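PDB 6NQI: Pre-mRNA splicing factor PRP8 from Cyanidioschyzon merolae, which probably binds spliceosomal U snRNAs and intronic pre-mRNA, this chain being its RNase H-like (RH) domain. Local coordinates for residues A118-L122 with P123-D127; E148-V152 with W153-A157. All blocks are in the same frame, centred on the assembly; numbering follows the deposited sequence.

Interaction 1 of 2, residues A118-L122 with P123-D127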
loop_
_atom_site.group_PDB
_atom_site.type_symbol
_atom_site.label_atom_id
_atom_site.label_comp_id
_atom_site.label_asym_id
_atom_site.label_seq_id
_atom_site.Cartn_x
_atom_site.Cartn_y
_atom_site.Cartn_z
ATOM N N ALA A 118 4.060 6.477 -3.471
ATOM C CA ALA A 118 3.667 7.464 -4.469
ATOM C C ALA A 118 2.151 7.589 -4.589
ATOM O O ALA A 118 1.665 8.593 -5.123
ATOM C CB ALA A 118 4.302 7.127 -5.823
ATOM N N LEU A 119 1.388 6.626 -4.062
ATOM C CA LEU A 119 -0.062 6.794 -4.086
ATOM C C LEU A 119 -0.509 8.041 -3.321
ATOM O O LEU A 119 -1.635 8.520 -3.527
ATOM C CB LEU A 119 -0.750 5.560 -3.513
ATOM C CG LEU A 119 -0.643 4.383 -4.449
ATOM C CD1 LEU A 119 -1.312 3.140 -3.840
ATOM C CD2 LEU A 119 -1.238 4.778 -5.795
ATOM N N MET A 120 0.365 8.596 -2.476
ATOM C CA MET A 120 0.070 9.841 -1.782
ATOM C C MET A 120 -0.307 10.951 -2.746
ATOM O O MET A 120 -0.897 11.949 -2.326
ATOM C CB MET A 120 1.291 10.278 -0.964
ATOM C CG MET A 120 0.987 11.248 0.167
ATOM S SD MET A 120 -0.111 10.458 1.335
ATOM C CE MET A 120 -1.641 11.333 1.009
ATOM N N ALA A 121 -0.009 10.773 -4.030
ATOM C CA ALA A 121 -0.306 11.742 -5.067
ATOM C C ALA A 121 -1.728 11.646 -5.620
ATOM O O ALA A 121 -2.163 12.580 -6.303
ATOM C CB ALA A 121 0.704 11.561 -6.202
ATOM N N LEU A 122 -2.485 10.590 -5.313
ATOM C CA LEU A 122 -3.846 10.518 -5.835
ATOM C C LEU A 122 -4.730 11.476 -5.037
ATOM O O LEU A 122 -4.690 11.461 -3.803
ATOM C CB LEU A 122 -4.364 9.078 -5.754
ATOM C CG LEU A 122 -3.641 8.040 -6.660
ATOM C CD1 LEU A 122 -4.282 6.646 -6.666
ATOM C CD2 LEU A 122 -3.467 8.522 -8.112
ATOM N N PRO A 123 -5.489 12.359 -5.695
ATOM C CA PRO A 123 -6.195 13.407 -4.939
ATOM C C PRO A 123 -7.265 12.879 -3.993
ATOM O O PRO A 123 -7.489 13.478 -2.933
ATOM C CB PRO A 123 -6.779 14.308 -6.043
ATOM C CG PRO A 123 -5.944 14.025 -7.250
ATOM C CD PRO A 123 -5.618 12.563 -7.143
ATOM N N GLU A 124 -7.930 11.776 -4.339
ATOM C CA GLU A 124 -8.946 11.220 -3.450
ATOM C C GLU A 124 -8.324 10.798 -2.122
ATOM O O GLU A 124 -8.887 11.053 -1.054
ATOM C CB GLU A 124 -9.623 10.038 -4.145
ATOM C CG GLU A 124 -11.131 9.902 -3.993
ATOM C CD GLU A 124 -11.775 9.554 -5.334
ATOM O OE1 GLU A 124 -11.535 8.414 -5.838
ATOM O OE2 GLU A 124 -12.529 10.407 -5.868
ATOM N N ILE A 125 -7.152 10.155 -2.183
ATOM C CA ILE A 125 -6.452 9.682 -0.989
ATOM C C ILE A 125 -5.878 10.847 -0.202
ATOM O O ILE A 125 -5.974 10.901 1.028
ATOM C CB ILE A 125 -5.317 8.713 -1.371
ATOM C CG1 ILE A 125 -5.826 7.494 -2.134
ATOM C CG2 ILE A 125 -4.559 8.292 -0.115
ATOM C CD1 ILE A 125 -6.860 6.723 -1.411
ATOM N N ARG A 126 -5.192 11.748 -0.892
ATOM C CA ARG A 126 -4.627 12.910 -0.222
ATOM C C ARG A 126 -5.717 13.690 0.517
ATOM O O ARG A 126 -5.540 14.078 1.682
ATOM C CB ARG A 126 -3.882 13.754 -1.250
ATOM C CG ARG A 126 -3.184 14.950 -0.714
ATOM C CD ARG A 126 -2.780 15.832 -1.886
ATOM N NE ARG A 126 -3.927 16.138 -2.741
ATOM C CZ ARG A 126 -3.855 16.812 -3.882
ATOM N NH1 ARG A 126 -2.689 17.273 -4.322
ATOM N NH2 ARG A 126 -4.958 17.029 -4.583
ATOM N N ASP A 127 -6.874 13.864 -0.130
ATOM C CA ASP A 127 -7.975 14.622 0.446
ATOM C C ASP A 127 -8.632 13.885 1.604
ATOM O O ASP A 127 -8.990 14.513 2.615
ATOM C CB ASP A 127 -8.997 14.940 -0.638
ATOM C CG ASP A 127 -8.510 16.017 -1.588
ATOM O OD1 ASP A 127 -7.487 16.662 -1.257
ATOM O OD2 ASP A 127 -9.143 16.229 -2.656
#
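Met120 starts with its CG anti to the backbone N (chi1 -159°) and bends at the next two torsions; although its CB points away from segment 123-127, CE is thereby turned toward Arg126, 3.6 Å from Arg126 CA. The Arg126 side chain crosses that of Met120 at about a right angle, and Met120 CE lies 4.0 Å from Arg126 CB. The backbone evidence places the start of helix 123-130 between these two residues. Leu122 N donates to Leu119 O over 2.9 Å, ending the 3-10 turn, and Leu122 O then accepts Arg126 N at 3.0 Å with an N-H...O angle of 176°. Leu122 is thus the N-cap and Pro123 the first helical residue, where a proline, having no N-H to donate, costs the helix no bond. The Pro123 ring lies against Leu122, CD to Leu122 CB being 4.0 Å, and also touches Leu174 of helix 170-176. With a glycine here the ring is gone, which would probably take one partner from Leu174 and set the backbone entering the first turn free to rotate. Ile125 brings CG1 to 4.2 Å from Leu122 CB. The Leu122 side chain is buried by Leu166, Leu174, Trp178, Leu195 and Trp196, while Trp29 of strand 24-32 touches Leu119, Met120 and Ile125.

Interaction 2 of 2, residues E148-V152 with W153-A157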
loop_
_atom_site.group_PDB
_atom_site.type_symbol
_atom_site.label_atom_id
_atom_site.label_comp_id
_atom_site.label_asym_id
_atom_site.label_seq_id
_atom_site.Cartn_x
_atom_site.Cartn_y
_atom_site.Cartn_z
ATOM N N GLU A 148 -11.686 -8.243 -14.674
ATOM C CA GLU A 148 -12.742 -8.583 -15.620
ATOM C C GLU A 148 -12.205 -8.855 -17.018
ATOM O O GLU A 148 -12.777 -9.663 -17.757
ATOM C CB GLU A 148 -13.732 -7.427 -15.718
ATOM C CG GLU A 148 -14.586 -7.234 -14.516
ATOM C CD GLU A 148 -15.697 -8.245 -14.480
ATOM O OE1 GLU A 148 -16.762 -7.985 -15.105
ATOM O OE2 GLU A 148 -15.475 -9.310 -13.851
ATOM N N HIS A 149 -11.115 -8.192 -17.388
ATOM C CA HIS A 149 -10.657 -8.147 -18.768
ATOM C C HIS A 149 -9.215 -8.556 -18.974
ATOM O O HIS A 149 -8.836 -8.816 -20.125
ATOM C CB HIS A 149 -10.847 -6.747 -19.360
ATOM C CG HIS A 149 -12.254 -6.239 -19.301
ATOM N ND1 HIS A 149 -12.795 -5.662 -18.173
ATOM C CD2 HIS A 149 -13.233 -6.226 -20.240
ATOM C CE1 HIS A 149 -14.047 -5.322 -18.417
ATOM N NE2 HIS A 149 -14.339 -5.654 -19.663
ATOM N N VAL A 150 -8.387 -8.563 -17.936
ATOM C CA VAL A 150 -6.988 -8.944 -18.092
ATOM C C VAL A 150 -6.706 -10.061 -17.099
ATOM O O VAL A 150 -7.457 -10.251 -16.130
ATOM C CB VAL A 150 -6.027 -7.756 -17.844
ATOM C CG1 VAL A 150 -6.365 -6.567 -18.738
ATOM C CG2 VAL A 150 -5.998 -7.379 -16.354
ATOM N N PRO A 151 -5.640 -10.821 -17.323
ATOM C CA PRO A 151 -5.206 -11.785 -16.314
ATOM C C PRO A 151 -4.608 -11.054 -15.129
ATOM O O PRO A 151 -4.319 -9.856 -15.183
ATOM C CB PRO A 151 -4.167 -12.626 -17.054
ATOM C CG PRO A 151 -4.618 -12.562 -18.468
ATOM C CD PRO A 151 -5.140 -11.170 -18.664
ATOM N N VAL A 152 -4.400 -11.800 -14.043
ATOM C CA VAL A 152 -3.946 -11.179 -12.799
ATOM C C VAL A 152 -2.577 -10.535 -12.981
ATOM O O VAL A 152 -2.314 -9.448 -12.455
ATOM C CB VAL A 152 -3.945 -12.211 -11.656
ATOM C CG1 VAL A 152 -3.252 -11.636 -10.430
ATOM C CG2 VAL A 152 -5.383 -12.595 -11.302
ATOM N N TRP A 153 -1.685 -11.178 -13.743
ATOM C CA TRP A 153 -0.345 -10.611 -13.881
ATOM C C TRP A 153 -0.361 -9.270 -14.614
ATOM O O TRP A 153 0.455 -8.395 -14.300
ATOM C CB TRP A 153 0.607 -11.598 -14.563
ATOM C CG TRP A 153 0.307 -12.061 -15.980
ATOM C CD1 TRP A 153 0.713 -11.454 -17.142
ATOM C CD2 TRP A 153 -0.387 -13.254 -16.379
ATOM N NE1 TRP A 153 0.300 -12.189 -18.232
ATOM C CE2 TRP A 153 -0.378 -13.295 -17.789
ATOM C CE3 TRP A 153 -1.028 -14.283 -15.682
ATOM C CZ2 TRP A 153 -0.986 -14.320 -18.506
ATOM C CZ3 TRP A 153 -1.627 -15.296 -16.399
ATOM C CH2 TRP A 153 -1.604 -15.308 -17.794
ATOM N N ILE A 154 -1.285 -9.085 -15.569
ATOM C CA ILE A 154 -1.403 -7.813 -16.283
ATOM C C ILE A 154 -1.900 -6.712 -15.356
ATOM O O ILE A 154 -1.414 -5.580 -15.408
ATOM C CB ILE A 154 -2.305 -7.955 -17.520
ATOM C CG1 ILE A 154 -1.590 -8.750 -18.606
ATOM C CG2 ILE A 154 -2.627 -6.587 -18.085
ATOM C CD1 ILE A 154 -0.301 -8.096 -19.053
ATOM N N ALA A 155 -2.902 -7.013 -14.523
ATOM C CA ALA A 155 -3.403 -6.030 -13.566
ATOM C C ALA A 155 -2.318 -5.634 -12.576
ATOM O O ALA A 155 -2.126 -4.444 -12.277
ATOM C CB ALA A 155 -4.605 -6.604 -12.820
ATOM N N SER A 156 -1.582 -6.624 -12.082
ATOM C CA SER A 156 -0.468 -6.362 -11.182
ATOM C C SER A 156 0.555 -5.446 -11.838
ATOM O O SER A 156 0.978 -4.439 -11.256
ATOM C CB SER A 156 0.168 -7.706 -10.797
ATOM O OG SER A 156 1.416 -7.552 -10.154
ATOM N N ALA A 157 0.966 -5.791 -13.065
ATOM C CA ALA A 157 1.964 -5.006 -13.781
ATOM C C ALA A 157 1.464 -3.593 -14.063
ATOM O O ALA A 157 2.241 -2.632 -14.030
ATOM C CB ALA A 157 2.351 -5.724 -15.075
#
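Pro151 O is gripped by two amides: Ala155 N at 3.2 Å, nearly straight with an N-H...O angle of 165°, and Ile154 N, whose bond is weak because its angle falls to 123°. This makes Pro151 the N-cap of helix 152-168, and the next carbonyl continues the pattern, Val152 O accepting Ser156 N over 2.9 Å. Just before the cap, Val150 packs back on the first turn as in a hydrophobic staple: its CG2 reaches Ala155 CB at 3.9 Å, from the residue preceding the N-cap to the fourth one in the helix. Val150 also crosses Ile154 at about a right angle, with Val150 CB 3.6 Å from Ile154 CG2. The buried Ala155 touches Trp146 and Leu147, and the buried Ser156 touches Tyr143. Trp153 holds CG between its backbone N and carbonyl carbon (chi1 62°), which folds the indole back beside the cap instead of along the helix; Trp7 meets the same ring system. The result is a CH-pi contact in which Pro151 CB stands over one face of the Trp153 six-membered ring, 3.6 Å from its centroid.

In the fold
From the N terminus, the chain first lays down most of its mixed sheet, including strand 24-32, before reaching interaction 1 at 118-127, where a 3-10 turn passes into helix 123-130. The edge strand 137-141 follows, and interaction 2 at 148-157 then starts helix 152-168. Each contact closes only a local turn; the two stand in series, neither nesting nor crossing, with centres 23 Å apart and nearest atoms about 11 Å apart. Helix 152-168 relates them: interaction 2 forms its first turn, while Leu163 and Leu166 near its other end pack on interaction 1. Helix 170-176 also borders interaction 1, whereas Glu201 of helix 201-210 borders interaction 2.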